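Local coordinates for CoA binding domain protein (Escherichia coli, PDB 3QA9) that is of unknown function but belongs to the CoA-binding domain family, folding as a single Rossmann-like unit with helices packed on a parallel beta sheet, at residues V25-K30 and E57-R62; Q116-E119 and I123-A126; R89-A94 and P111-Q116; L7-I12 and E135-E140. All coordinates share one frame; numbering follows the deposited sequence.

How the interactions relate
All four contacts belong to one Rossmann-like unit. Interactions 2 and 3 are neighbours, with centres 7 Å apart; they share Gln116 on helix 111-119, and CG1 of Val91 lies 3.8 Å from CB of Ala117. Interaction 4 is on the other face of strand 123-126, where CD1 of Ile12 comes to 3.8 Å from CG1 of Val125; its two segments come from near the two ends of the chain and bracket the rest. Interaction 1 is at the far side of the chain's centre from interactions 2 and 4, its centre 25 and 26 Å from theirs, yet it reaches interaction 3 through CG1 of Val25 and CD2 of Phe90, 3.6 Å apart.

Interaction 1: residues V25-K30 and E57-R62; sequences VGASPK and EEVLGR
Val59 carries this contact almost alone, setting its two methyls against Ala27, Ser28 and Pro29. Val59 CG1 rests on the carbonyl of Ser28, 3.2 Å from Ser28 O, while Val59 CG2 turns to the neighbouring side and meets Ala27 CB at 4.2 Å. Val59 CG2 also lies 4.2 Å from Pro29 CD, so the branched side chain fits between an alanine methyl and a proline ring. With CG1 anti to the backbone N of Val59 (chi1 176°), both methyls are spread over the opposing chain. No hydrogen bond crosses between the segments. Polar groups of 25-30 are served from elsewhere: Ser28 O accepts from Asn36 ND2, and Ala27 O from Asn53 ND2. Segment 25-30 runs from the end of strand 21-25 into the loop toward helix 34-43, where Rossmann-like folds commonly have a glycine-containing loop. Gly26 suits this exit: its positive phi of 98° is a conformation that favours glycine, and its backbone is also bonded to Val52. Further along, an ST turn shapes the loop, with Lys30 N donating to Ser28 OG at 3.2 Å. On the other side, Leu60 and Gly61 both have positive phi and turn the chain tightly just after Val59, with a weak bond of 2.9 Å from Arg62 N to Val59 O. Pro51 of strand 48-52 backs both Ala27 and Val59, and Arg62 ties the turn to that strand through a salt bridge to Asp48 and a cation-pi contact with Tyr50.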
loop_
_atom_site.group_PDB
_atom_site.type_symbol
_atom_site.label_atom_id
_atom_site.label_comp_id
_atom_site.label_asym_id
_atom_site.label_seq_id
_atom_site.Cartn_x
_atom_site.Cartn_y
_atom_site.Cartn_z
ATOM N N VAL A 25 3.655 -3.116 2.834
ATOM C CA VAL A 25 4.426 -3.111 4.055
ATOM C C VAL A 25 3.650 -3.524 5.288
ATOM O O VAL A 25 2.616 -2.965 5.584
ATOM C CB VAL A 25 5.023 -1.730 4.262
ATOM C CG1 VAL A 25 5.697 -1.659 5.605
ATOM C CG2 VAL A 25 5.987 -1.435 3.147
ATOM N N GLY A 26 4.174 -4.503 6.016
ATOM C CA GLY A 26 3.488 -4.984 7.201
ATOM C C GLY A 26 2.687 -6.228 6.890
ATOM O O GLY A 26 1.798 -6.629 7.634
ATOM N N ALA A 27 3.010 -6.828 5.757
ATOM C CA ALA A 27 2.344 -8.034 5.314
ATOM C C ALA A 27 2.434 -9.071 6.397
ATOM O O ALA A 27 3.411 -9.136 7.129
ATOM C CB ALA A 27 2.988 -8.558 4.088
ATOM N N SER A 28 1.421 -9.916 6.455
ATOM C CA SER A 28 1.347 -10.944 7.467
ATOM C C SER A 28 0.727 -12.209 6.917
ATOM O O SER A 28 -0.113 -12.159 6.021
ATOM C CB SER A 28 0.538 -10.414 8.636
ATOM O OG SER A 28 0.081 -11.458 9.466
ATOM N N PRO A 29 1.143 -13.368 7.448
ATOM C CA PRO A 29 0.639 -14.673 7.010
ATOM C C PRO A 29 -0.663 -15.079 7.697
ATOM O O PRO A 29 -1.322 -16.033 7.280
ATOM C CB PRO A 29 1.791 -15.604 7.367
ATOM C CG PRO A 29 2.243 -15.029 8.678
ATOM C CD PRO A 29 2.238 -13.531 8.423
ATOM N N LYS A 30 -1.022 -14.352 8.752
ATOM C CA LYS A 30 -2.236 -14.640 9.510
ATOM C C LYS A 30 -3.450 -14.248 8.678
ATOM O O LYS A 30 -3.623 -13.087 8.315
ATOM C CB LYS A 30 -2.205 -13.883 10.834
ATOM C CG LYS A 30 -0.991 -14.246 11.676
ATOM C CD LYS A 30 -0.971 -13.474 12.976
ATOM C CE LYS A 30 0.149 -13.957 13.885
ATOM N NZ LYS A 30 0.116 -13.276 15.209
ATOM N N GLU A 57 9.562 -14.188 6.505
ATOM C CA GLU A 57 10.357 -14.528 5.347
ATOM C C GLU A 57 9.542 -14.758 4.072
ATOM O O GLU A 57 10.071 -14.734 2.975
ATOM C CB GLU A 57 11.250 -15.720 5.705
ATOM C CG GLU A 57 11.763 -15.667 7.168
ATOM C CD GLU A 57 12.665 -14.470 7.444
ATOM O OE1 GLU A 57 13.432 -14.128 6.526
ATOM O OE2 GLU A 57 12.626 -13.889 8.556
ATOM N N GLU A 58 8.250 -14.995 4.223
ATOM C CA GLU A 58 7.362 -15.128 3.074
ATOM C C GLU A 58 5.898 -15.008 3.503
ATOM O O GLU A 58 5.515 -15.404 4.599
ATOM C CB GLU A 58 7.614 -16.440 2.317
ATOM C CG GLU A 58 6.563 -16.795 1.270
ATOM C CD GLU A 58 6.653 -18.237 0.856
ATOM O OE1 GLU A 58 6.877 -19.076 1.750
ATOM O OE2 GLU A 58 6.483 -18.536 -0.342
ATOM N N VAL A 59 5.104 -14.382 2.644
ATOM C CA VAL A 59 3.685 -14.193 2.885
ATOM C C VAL A 59 2.851 -14.450 1.636
ATOM O O VAL A 59 3.149 -13.962 0.561
ATOM C CB VAL A 59 3.379 -12.782 3.418
ATOM C CG1 VAL A 59 1.871 -12.611 3.553
ATOM C CG2 VAL A 59 4.052 -12.565 4.760
ATOM N N LEU A 60 1.789 -15.226 1.827
ATOM C CA LEU A 60 0.859 -15.653 0.781
ATOM C C LEU A 60 1.580 -16.199 -0.438
ATOM O O LEU A 60 1.211 -15.942 -1.589
ATOM C CB LEU A 60 -0.079 -14.523 0.386
ATOM C CG LEU A 60 -1.224 -14.297 1.382
ATOM C CD1 LEU A 60 -1.806 -12.934 1.217
ATOM C CD2 LEU A 60 -2.301 -15.339 1.202
ATOM N N GLY A 61 2.603 -16.993 -0.155
ATOM C CA GLY A 61 3.380 -17.617 -1.201
ATOM C C GLY A 61 4.244 -16.633 -1.957
ATOM O O GLY A 61 4.431 -16.775 -3.160
ATOM N N ARG A 62 4.746 -15.614 -1.272
ATOM C CA ARG A 62 5.610 -14.646 -1.921
ATOM C C ARG A 62 6.738 -14.274 -0.985
ATOM O O ARG A 62 6.550 -14.175 0.218
ATOM C CB ARG A 62 4.823 -13.400 -2.310
ATOM C CG ARG A 62 3.898 -13.523 -3.518
ATOM C CD ARG A 62 4.287 -12.399 -4.444
ATOM N NE ARG A 62 3.371 -12.077 -5.527
ATOM C CZ ARG A 62 3.648 -11.164 -6.452
ATOM N NH1 ARG A 62 4.800 -10.520 -6.408
ATOM N NH2 ARG A 62 2.777 -10.881 -7.403
#

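Interaction 2: residues Q116-E119 and I123-A126; sequences QAKE and IIVA
Ile124 points its longer branch at helix 111-119, where Ala117 and Lys118 receive it. The methyl-to-methyl part of the contact is tight: Ile124 CD1 stands 3.4 Å from Ala117 CB. The torsion that places CD1 is unusual, chi2 being -20° and so close to eclipsed, consistent with some strain in this branch as modelled. Ile124 also meets the aliphatic part of a lysine. Lys118 CG sits 3.3 Å from Ile124 CG1, closer than carbons normally pack, and Lys118 CD follows at 3.8 Å from the same atom. The two side chains cross at about a right angle, the lysine stem lying over the isoleucine branch before it bends at chi3 (100°). The helix and strand are the last two elements of a beta-alpha-beta crossover that starts with strand 101-104, and the short three-residue link between them brings the helix end straight back over the strand. Hydrogen bonding plays no part between the segments themselves; the strand's polar backbone is used in the sheet, where Ile123 and Val125 are bonded to Val102 of strand 101-104. Ile124 also packs on Val102, and Ala117 on Val91 of helix 87-97. From the opposite face of the sheet, Ile12 and Ile15 of helix 9-18 pack against Val125.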
loop_
_atom_site.group_PDB
_atom_site.type_symbol
_atom_site.label_atom_id
_atom_site.label_comp_id
_atom_site.label_asym_id
_atom_site.label_seq_id
_atom_site.Cartn_x
_atom_site.Cartn_y
_atom_site.Cartn_z
ATOM N N GLN A 116 6.831 14.571 4.150
ATOM C CA GLN A 116 8.096 14.249 3.510
ATOM C C GLN A 116 7.854 13.617 2.139
ATOM O O GLN A 116 8.489 13.973 1.157
ATOM C CB GLN A 116 8.903 13.310 4.402
ATOM C CG GLN A 116 10.306 13.117 3.923
ATOM C CD GLN A 116 11.106 12.288 4.891
ATOM O OE1 GLN A 116 10.546 11.605 5.745
ATOM N NE2 GLN A 116 12.420 12.338 4.764
ATOM N N ALA A 117 6.920 12.685 2.067
ATOM C CA ALA A 117 6.602 12.059 0.784
ATOM C C ALA A 117 6.078 13.095 -0.199
ATOM O O ALA A 117 6.502 13.137 -1.351
ATOM C CB ALA A 117 5.569 10.979 0.964
ATOM N N LYS A 118 5.157 13.932 0.264
ATOM C CA LYS A 118 4.601 14.963 -0.589
ATOM C C LYS A 118 5.659 15.881 -1.147
ATOM O O LYS A 118 5.634 16.229 -2.322
ATOM C CB LYS A 118 3.558 15.785 0.168
ATOM C CG LYS A 118 2.270 15.061 0.252
ATOM C CD LYS A 118 1.244 15.793 1.078
ATOM C CE LYS A 118 0.274 16.544 0.224
ATOM N NZ LYS A 118 -0.739 17.207 1.108
ATOM N N GLU A 119 6.592 16.271 -0.295
ATOM C CA GLU A 119 7.665 17.155 -0.713
ATOM C C GLU A 119 8.531 16.513 -1.785
ATOM O O GLU A 119 9.063 17.212 -2.647
ATOM C CB GLU A 119 8.529 17.552 0.489
ATOM C CG GLU A 119 7.837 18.504 1.463
ATOM C CD GLU A 119 7.539 19.861 0.843
ATOM O OE1 GLU A 119 8.462 20.470 0.263
ATOM O OE2 GLU A 119 6.384 20.322 0.939
ATOM N N ILE A 123 2.290 11.089 -4.185
ATOM C CA ILE A 123 0.907 11.321 -3.820
ATOM C C ILE A 123 0.718 10.556 -2.522
ATOM O O ILE A 123 1.325 9.517 -2.300
ATOM C CB ILE A 123 -0.053 10.808 -4.902
ATOM C CG1 ILE A 123 0.096 11.673 -6.162
ATOM C CG2 ILE A 123 -1.491 10.856 -4.399
ATOM C CD1 ILE A 123 -0.764 11.197 -7.320
ATOM N N ILE A 124 -0.135 11.107 -1.675
ATOM C CA ILE A 124 -0.437 10.592 -0.350
ATOM C C ILE A 124 -1.914 10.186 -0.287
ATOM O O ILE A 124 -2.766 10.963 -0.676
ATOM C CB ILE A 124 -0.172 11.747 0.706
ATOM C CG1 ILE A 124 1.320 11.947 0.977
ATOM C CG2 ILE A 124 -0.873 11.499 1.962
ATOM C CD1 ILE A 124 2.183 10.826 0.629
ATOM N N VAL A 125 -2.214 8.974 0.169
ATOM C CA VAL A 125 -3.605 8.543 0.352
ATOM C C VAL A 125 -3.624 8.235 1.845
ATOM O O VAL A 125 -2.720 7.569 2.339
ATOM C CB VAL A 125 -3.956 7.266 -0.453
ATOM C CG1 VAL A 125 -5.411 6.877 -0.189
ATOM C CG2 VAL A 125 -3.757 7.520 -1.942
ATOM N N ALA A 126 -4.615 8.731 2.576
ATOM C CA ALA A 126 -4.620 8.487 4.013
ATOM C C ALA A 126 -5.977 8.154 4.603
ATOM O O ALA A 126 -7.009 8.726 4.234
ATOM C CB ALA A 126 -4.014 9.688 4.739
#

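Interaction 3: residues R89-A94 and P111-Q116; sequences RFVVYA and PLAARQ
The carbonyl oxygen of Ala113 is approached by both methyls of Val91, with Val91 CG1 at 3.7 Å and Val91 CG2 at 3.9 Å. These are packing contacts, and no hydrogen bond joins the two helices. CG2 of Val91 goes on to meet Ala113 CB at 4.1 Å, so one valine touches both the carbonyl and the methyl of Ala113. Nearer the solvent, Gln116 reaches over to Val92. Its CG is anti to the backbone N (chi1 -170°) and the chain beyond is extended, which carries the amide group across to the neighbouring helix. There the amide passes Val92 at a slant, Val92 CG2 being 3.7 Å from Gln116 NE2 and 3.9 Å from Gln116 OE1. The axes of helix segments 89-94 and 111-116 run nearly parallel, 7° apart, and approach to 9.3 Å, with the small Ala113 at the point of closest CA approach, to Val91. Both helices lie on the same side of the parallel sheet, as successive helices of a Rossmann-like fold: Ala94 rests on Val78 and Val102, Phe90 on Leu80, and Ala114 on Phe104, so strands 77-80 and 101-104 form the floor beneath the pair.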
loop_
_atom_site.group_PDB
_atom_site.type_symbol
_atom_site.label_atom_id
_atom_site.label_comp_id
_atom_site.label_asym_id
_atom_site.label_seq_id
_atom_site.Cartn_x
_atom_site.Cartn_y
_atom_site.Cartn_z
ATOM N N ARG A 89 10.259 5.808 7.919
ATOM C CA ARG A 89 11.250 4.894 7.371
ATOM C C ARG A 89 10.841 4.365 5.997
ATOM O O ARG A 89 11.581 4.451 5.021
ATOM C CB ARG A 89 11.387 3.760 8.382
ATOM C CG ARG A 89 12.446 2.738 8.180
ATOM C CD ARG A 89 12.532 1.894 9.469
ATOM N NE ARG A 89 11.971 0.543 9.364
ATOM C CZ ARG A 89 11.316 -0.108 10.329
ATOM N NH1 ARG A 89 11.087 0.440 11.513
ATOM N NH2 ARG A 89 10.932 -1.354 10.122
ATOM N N PHE A 90 9.638 3.824 5.926
ATOM C CA PHE A 90 9.144 3.277 4.685
ATOM C C PHE A 90 8.903 4.344 3.647
ATOM O O PHE A 90 8.995 4.092 2.456
ATOM C CB PHE A 90 7.903 2.462 4.984
ATOM C CG PHE A 90 8.184 1.389 5.972
ATOM C CD1 PHE A 90 7.791 1.520 7.291
ATOM C CD2 PHE A 90 8.807 0.216 5.561
ATOM C CE1 PHE A 90 8.104 0.539 8.222
ATOM C CE2 PHE A 90 9.127 -0.771 6.467
ATOM C CZ PHE A 90 8.732 -0.632 7.802
ATOM N N VAL A 91 8.613 5.550 4.100
ATOM C CA VAL A 91 8.432 6.646 3.172
ATOM C C VAL A 91 9.763 7.021 2.533
ATOM O O VAL A 91 9.842 7.242 1.336
ATOM C CB VAL A 91 7.856 7.860 3.878
ATOM C CG1 VAL A 91 8.096 9.119 3.044
ATOM C CG2 VAL A 91 6.386 7.632 4.094
ATOM N N VAL A 92 10.813 7.090 3.339
ATOM C CA VAL A 92 12.135 7.428 2.813
ATOM C C VAL A 92 12.522 6.388 1.778
ATOM O O VAL A 92 13.069 6.705 0.718
ATOM C CB VAL A 92 13.200 7.450 3.925
ATOM C CG1 VAL A 92 14.593 7.542 3.305
ATOM C CG2 VAL A 92 12.953 8.629 4.842
ATOM N N TYR A 93 12.237 5.134 2.098
ATOM C CA TYR A 93 12.523 4.052 1.185
ATOM C C TYR A 93 11.694 4.125 -0.067
ATOM O O TYR A 93 12.177 3.824 -1.150
ATOM C CB TYR A 93 12.315 2.716 1.885
ATOM C CG TYR A 93 13.469 2.427 2.772
ATOM C CD1 TYR A 93 14.730 2.831 2.384
ATOM C CD2 TYR A 93 13.322 1.768 3.981
ATOM C CE1 TYR A 93 15.822 2.595 3.147
ATOM C CE2 TYR A 93 14.429 1.508 4.775
ATOM C CZ TYR A 93 15.677 1.940 4.334
ATOM O OH TYR A 93 16.825 1.693 5.018
ATOM N N ALA A 94 10.443 4.535 0.086
ATOM C CA ALA A 94 9.548 4.664 -1.054
ATOM C C ALA A 94 10.073 5.736 -1.997
ATOM O O ALA A 94 9.960 5.619 -3.223
ATOM C CB ALA A 94 8.145 5.031 -0.587
ATOM N N PRO A 111 1.498 12.460 9.941
ATOM C CA PRO A 111 1.676 13.753 9.274
ATOM C C PRO A 111 3.065 14.042 8.749
ATOM O O PRO A 111 3.240 14.376 7.589
ATOM C CB PRO A 111 1.294 14.771 10.346
ATOM C CG PRO A 111 0.373 14.069 11.209
ATOM C CD PRO A 111 0.808 12.624 11.235
ATOM N N LEU A 112 4.057 13.957 9.623
ATOM C CA LEU A 112 5.425 14.252 9.208
ATOM C C LEU A 112 5.890 13.359 8.069
ATOM O O LEU A 112 6.528 13.832 7.129
ATOM C CB LEU A 112 6.379 14.133 10.394
ATOM C CG LEU A 112 6.157 15.192 11.479
ATOM C CD1 LEU A 112 7.087 14.915 12.642
ATOM C CD2 LEU A 112 6.399 16.586 10.914
ATOM N N ALA A 113 5.570 12.071 8.148
ATOM C CA ALA A 113 5.962 11.129 7.097
ATOM C C ALA A 113 5.256 11.497 5.796
ATOM O O ALA A 113 5.860 11.489 4.720
ATOM C CB ALA A 113 5.597 9.700 7.506
ATOM N N ALA A 114 3.972 11.819 5.899
ATOM C CA ALA A 114 3.188 12.191 4.722
ATOM C C ALA A 114 3.768 13.422 4.039
ATOM O O ALA A 114 3.911 13.460 2.815
ATOM C CB ALA A 114 1.733 12.452 5.120
ATOM N N ARG A 115 4.106 14.429 4.832
ATOM C CA ARG A 115 4.664 15.662 4.287
ATOM C C ARG A 115 5.985 15.401 3.567
ATOM O O ARG A 115 6.230 15.923 2.485
ATOM C CB ARG A 115 4.834 16.689 5.415
ATOM C CG ARG A 115 5.445 18.051 5.020
ATOM C CD ARG A 115 4.650 18.785 3.931
ATOM N NE ARG A 115 3.245 19.023 4.263
ATOM C CZ ARG A 115 2.770 20.105 4.882
ATOM N NH1 ARG A 115 3.583 21.082 5.254
ATOM N NH2 ARG A 115 1.465 20.215 5.110
ATOM N N GLN A 116 6.831 14.571 4.150
ATOM C CA GLN A 116 8.096 14.249 3.510
ATOM C C GLN A 116 7.854 13.617 2.139
ATOM O O GLN A 116 8.489 13.973 1.157
ATOM C CB GLN A 116 8.903 13.310 4.402
ATOM C CG GLN A 116 10.306 13.117 3.923
ATOM C CD GLN A 116 11.106 12.288 4.891
ATOM O OE1 GLN A 116 10.546 11.605 5.745
ATOM N NE2 GLN A 116 12.420 12.338 4.764
#

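Interaction 4: residues L7-I12 and E135-E140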
loop_
_atom_site.group_PDB
_atom_site.type_symbol
_atom_site.label_atom_id
_atom_site.label_comp_id
_atom_site.label_asym_id
_atom_site.label_seq_id
_atom_site.Cartn_x
_atom_site.Cartn_y
_atom_site.Cartn_z
ATOM N N LEU A 7 -7.627 14.096 -1.503
ATOM C CA LEU A 7 -7.897 13.673 -2.869
ATOM C C LEU A 7 -9.384 13.447 -3.087
ATOM O O LEU A 7 -10.148 13.311 -2.138
ATOM C CB LEU A 7 -7.144 12.380 -3.184
ATOM C CG LEU A 7 -5.629 12.393 -2.973
ATOM C CD1 LEU A 7 -5.091 10.983 -3.163
ATOM C CD2 LEU A 7 -4.964 13.359 -3.950
ATOM N N THR A 8 -9.779 13.413 -4.354
ATOM C CA THR A 8 -11.164 13.184 -4.725
ATOM C C THR A 8 -11.299 11.713 -5.075
ATOM O O THR A 8 -10.303 11.016 -5.280
ATOM C CB THR A 8 -11.554 13.990 -5.979
ATOM O OG1 THR A 8 -10.689 13.621 -7.064
ATOM C CG2 THR A 8 -11.428 15.488 -5.724
ATOM N N ASP A 9 -12.534 11.235 -5.134
ATOM C CA ASP A 9 -12.768 9.851 -5.509
ATOM C C ASP A 9 -12.166 9.560 -6.886
ATOM O O ASP A 9 -11.668 8.473 -7.121
ATOM C CB ASP A 9 -14.263 9.549 -5.526
ATOM C CG ASP A 9 -14.839 9.319 -4.135
ATOM O OD1 ASP A 9 -14.084 9.391 -3.142
ATOM O OD2 ASP A 9 -16.056 9.062 -4.054
ATOM N N GLU A 10 -12.202 10.533 -7.795
ATOM C CA GLU A 10 -11.633 10.347 -9.141
ATOM C C GLU A 10 -10.134 10.044 -9.068
ATOM O O GLU A 10 -9.638 9.156 -9.757
ATOM C CB GLU A 10 -11.870 11.597 -10.013
ATOM C CG GLU A 10 -11.004 11.672 -11.276
ATOM C CD GLU A 10 -11.202 10.507 -12.223
ATOM O OE1 GLU A 10 -10.344 10.292 -13.101
ATOM O OE2 GLU A 10 -12.213 9.805 -12.082
ATOM N N ASP A 11 -9.422 10.792 -8.229
ATOM C CA ASP A 11 -7.981 10.601 -8.057
ATOM C C ASP A 11 -7.697 9.202 -7.509
ATOM O O ASP A 11 -6.772 8.529 -7.932
ATOM C CB ASP A 11 -7.381 11.617 -7.064
ATOM C CG ASP A 11 -7.573 13.066 -7.483
ATOM O OD1 ASP A 11 -7.537 13.362 -8.690
ATOM O OD2 ASP A 11 -7.751 13.903 -6.573
ATOM N N ILE A 12 -8.485 8.785 -6.530
ATOM C CA ILE A 12 -8.314 7.467 -5.936
ATOM C C ILE A 12 -8.541 6.404 -6.999
ATOM O O ILE A 12 -7.799 5.432 -7.110
ATOM C CB ILE A 12 -9.304 7.261 -4.781
ATOM C CG1 ILE A 12 -8.975 8.228 -3.648
ATOM C CG2 ILE A 12 -9.234 5.833 -4.302
ATOM C CD1 ILE A 12 -7.571 8.068 -3.107
ATOM N N GLU A 135 -13.527 -1.720 -3.982
ATOM C CA GLU A 135 -14.921 -2.160 -3.970
ATOM C C GLU A 135 -15.898 -0.995 -4.156
ATOM O O GLU A 135 -16.935 -1.122 -4.806
ATOM C CB GLU A 135 -15.235 -2.862 -2.645
ATOM C CG GLU A 135 -14.267 -3.979 -2.280
ATOM C CD GLU A 135 -14.571 -4.614 -0.924
ATOM O OE1 GLU A 135 -14.975 -3.883 0.011
ATOM O OE2 GLU A 135 -14.385 -5.845 -0.787
ATOM N N ARG A 136 -15.547 0.145 -3.581
ATOM C CA ARG A 136 -16.376 1.344 -3.620
ATOM C C ARG A 136 -16.347 2.092 -4.951
ATOM O O ARG A 136 -17.364 2.571 -5.446
ATOM C CB ARG A 136 -15.900 2.288 -2.516
ATOM C CG ARG A 136 -16.805 3.440 -2.216
ATOM C CD ARG A 136 -16.307 4.201 -0.989
ATOM N NE ARG A 136 -15.114 5.012 -1.219
ATOM C CZ ARG A 136 -15.112 6.196 -1.824
ATOM N NH1 ARG A 136 -16.240 6.718 -2.274
ATOM N NH2 ARG A 136 -13.986 6.877 -1.952
ATOM N N LEU A 137 -15.159 2.181 -5.521
ATOM C CA LEU A 137 -14.941 2.932 -6.746
ATOM C C LEU A 137 -14.866 2.163 -8.027
ATOM O O LEU A 137 -15.144 2.692 -9.091
ATOM C CB LEU A 137 -13.662 3.738 -6.603
ATOM C CG LEU A 137 -13.712 4.691 -5.427
ATOM C CD1 LEU A 137 -12.457 5.524 -5.395
ATOM C CD2 LEU A 137 -14.915 5.578 -5.572
ATOM N N LEU A 138 -14.424 0.926 -7.931
ATOM C CA LEU A 138 -14.324 0.089 -9.099
ATOM C C LEU A 138 -15.179 -1.120 -8.763
ATOM O O LEU A 138 -14.789 -2.251 -8.911
ATOM C CB LEU A 138 -12.872 -0.293 -9.345
ATOM C CG LEU A 138 -11.928 0.877 -9.646
ATOM C CD1 LEU A 138 -10.513 0.390 -9.605
ATOM C CD2 LEU A 138 -12.219 1.485 -11.007
ATOM N N GLY A 139 -16.373 -0.818 -8.290
ATOM C CA GLY A 139 -17.334 -1.824 -7.914
ATOM C C GLY A 139 -17.835 -2.719 -9.021
ATOM O O GLY A 139 -17.853 -2.300 -10.216
ATOM N N GLU A 140 -18.247 -3.912 -8.635
ATOM C CA GLU A 140 -18.790 -4.847 -9.582
ATOM C C GLU A 140 -19.899 -5.552 -8.831
ATOM O O GLU A 140 -19.820 -5.634 -7.578
ATOM C CB GLU A 140 -17.623 -5.758 -10.050
ATOM C CG GLU A 140 -16.962 -6.514 -8.906
ATOM C CD GLU A 140 -15.752 -7.315 -9.357
ATOM O OE1 GLU A 140 -15.625 -7.568 -10.578
ATOM O OE2 GLU A 140 -14.933 -7.710 -8.491
#
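Arg136 holds Asp9 end-on with two nitrogens, one for each carboxylate oxygen. Arg136 NH2 donates to Asp9 OD1 at 2.8 Å in an almost straight bond (176°), and Arg136 NH1 to Asp9 OD2 at 2.9 Å. Although paired, the groups are not coplanar: the carboxylate is turned 58° from the guanidinium, and both donors come to it from above its plane, while OD1 itself lies in the plane of the guanidinium. A bend at chi3 of Arg136 brings the group round to this position. NH2 has a second acidic partner in Glu133. Leu137 supplies the next layer. Leu137 CD2 lies 3.6 Å above the plane of the Arg136 guanidinium, toward the rim, and Leu137 CD1 packs tightly on Ile12 CG2 at 3.4 Å and touches Asp9 O at 3.5 Å. Behind this, helix 9-18 starts with a capping box, in which Thr8 N donates to Asp11 OD2 at 3.0 Å and Asp11 N returns a weak bond to Thr8 OG1. The contact thus joins the first turn of helix 9-18 to the last turn of helix 130-137. An acid at the start of one helix and a base near the end of the other would probably both be favoured by the helix dipoles, in addition to their attraction for each other.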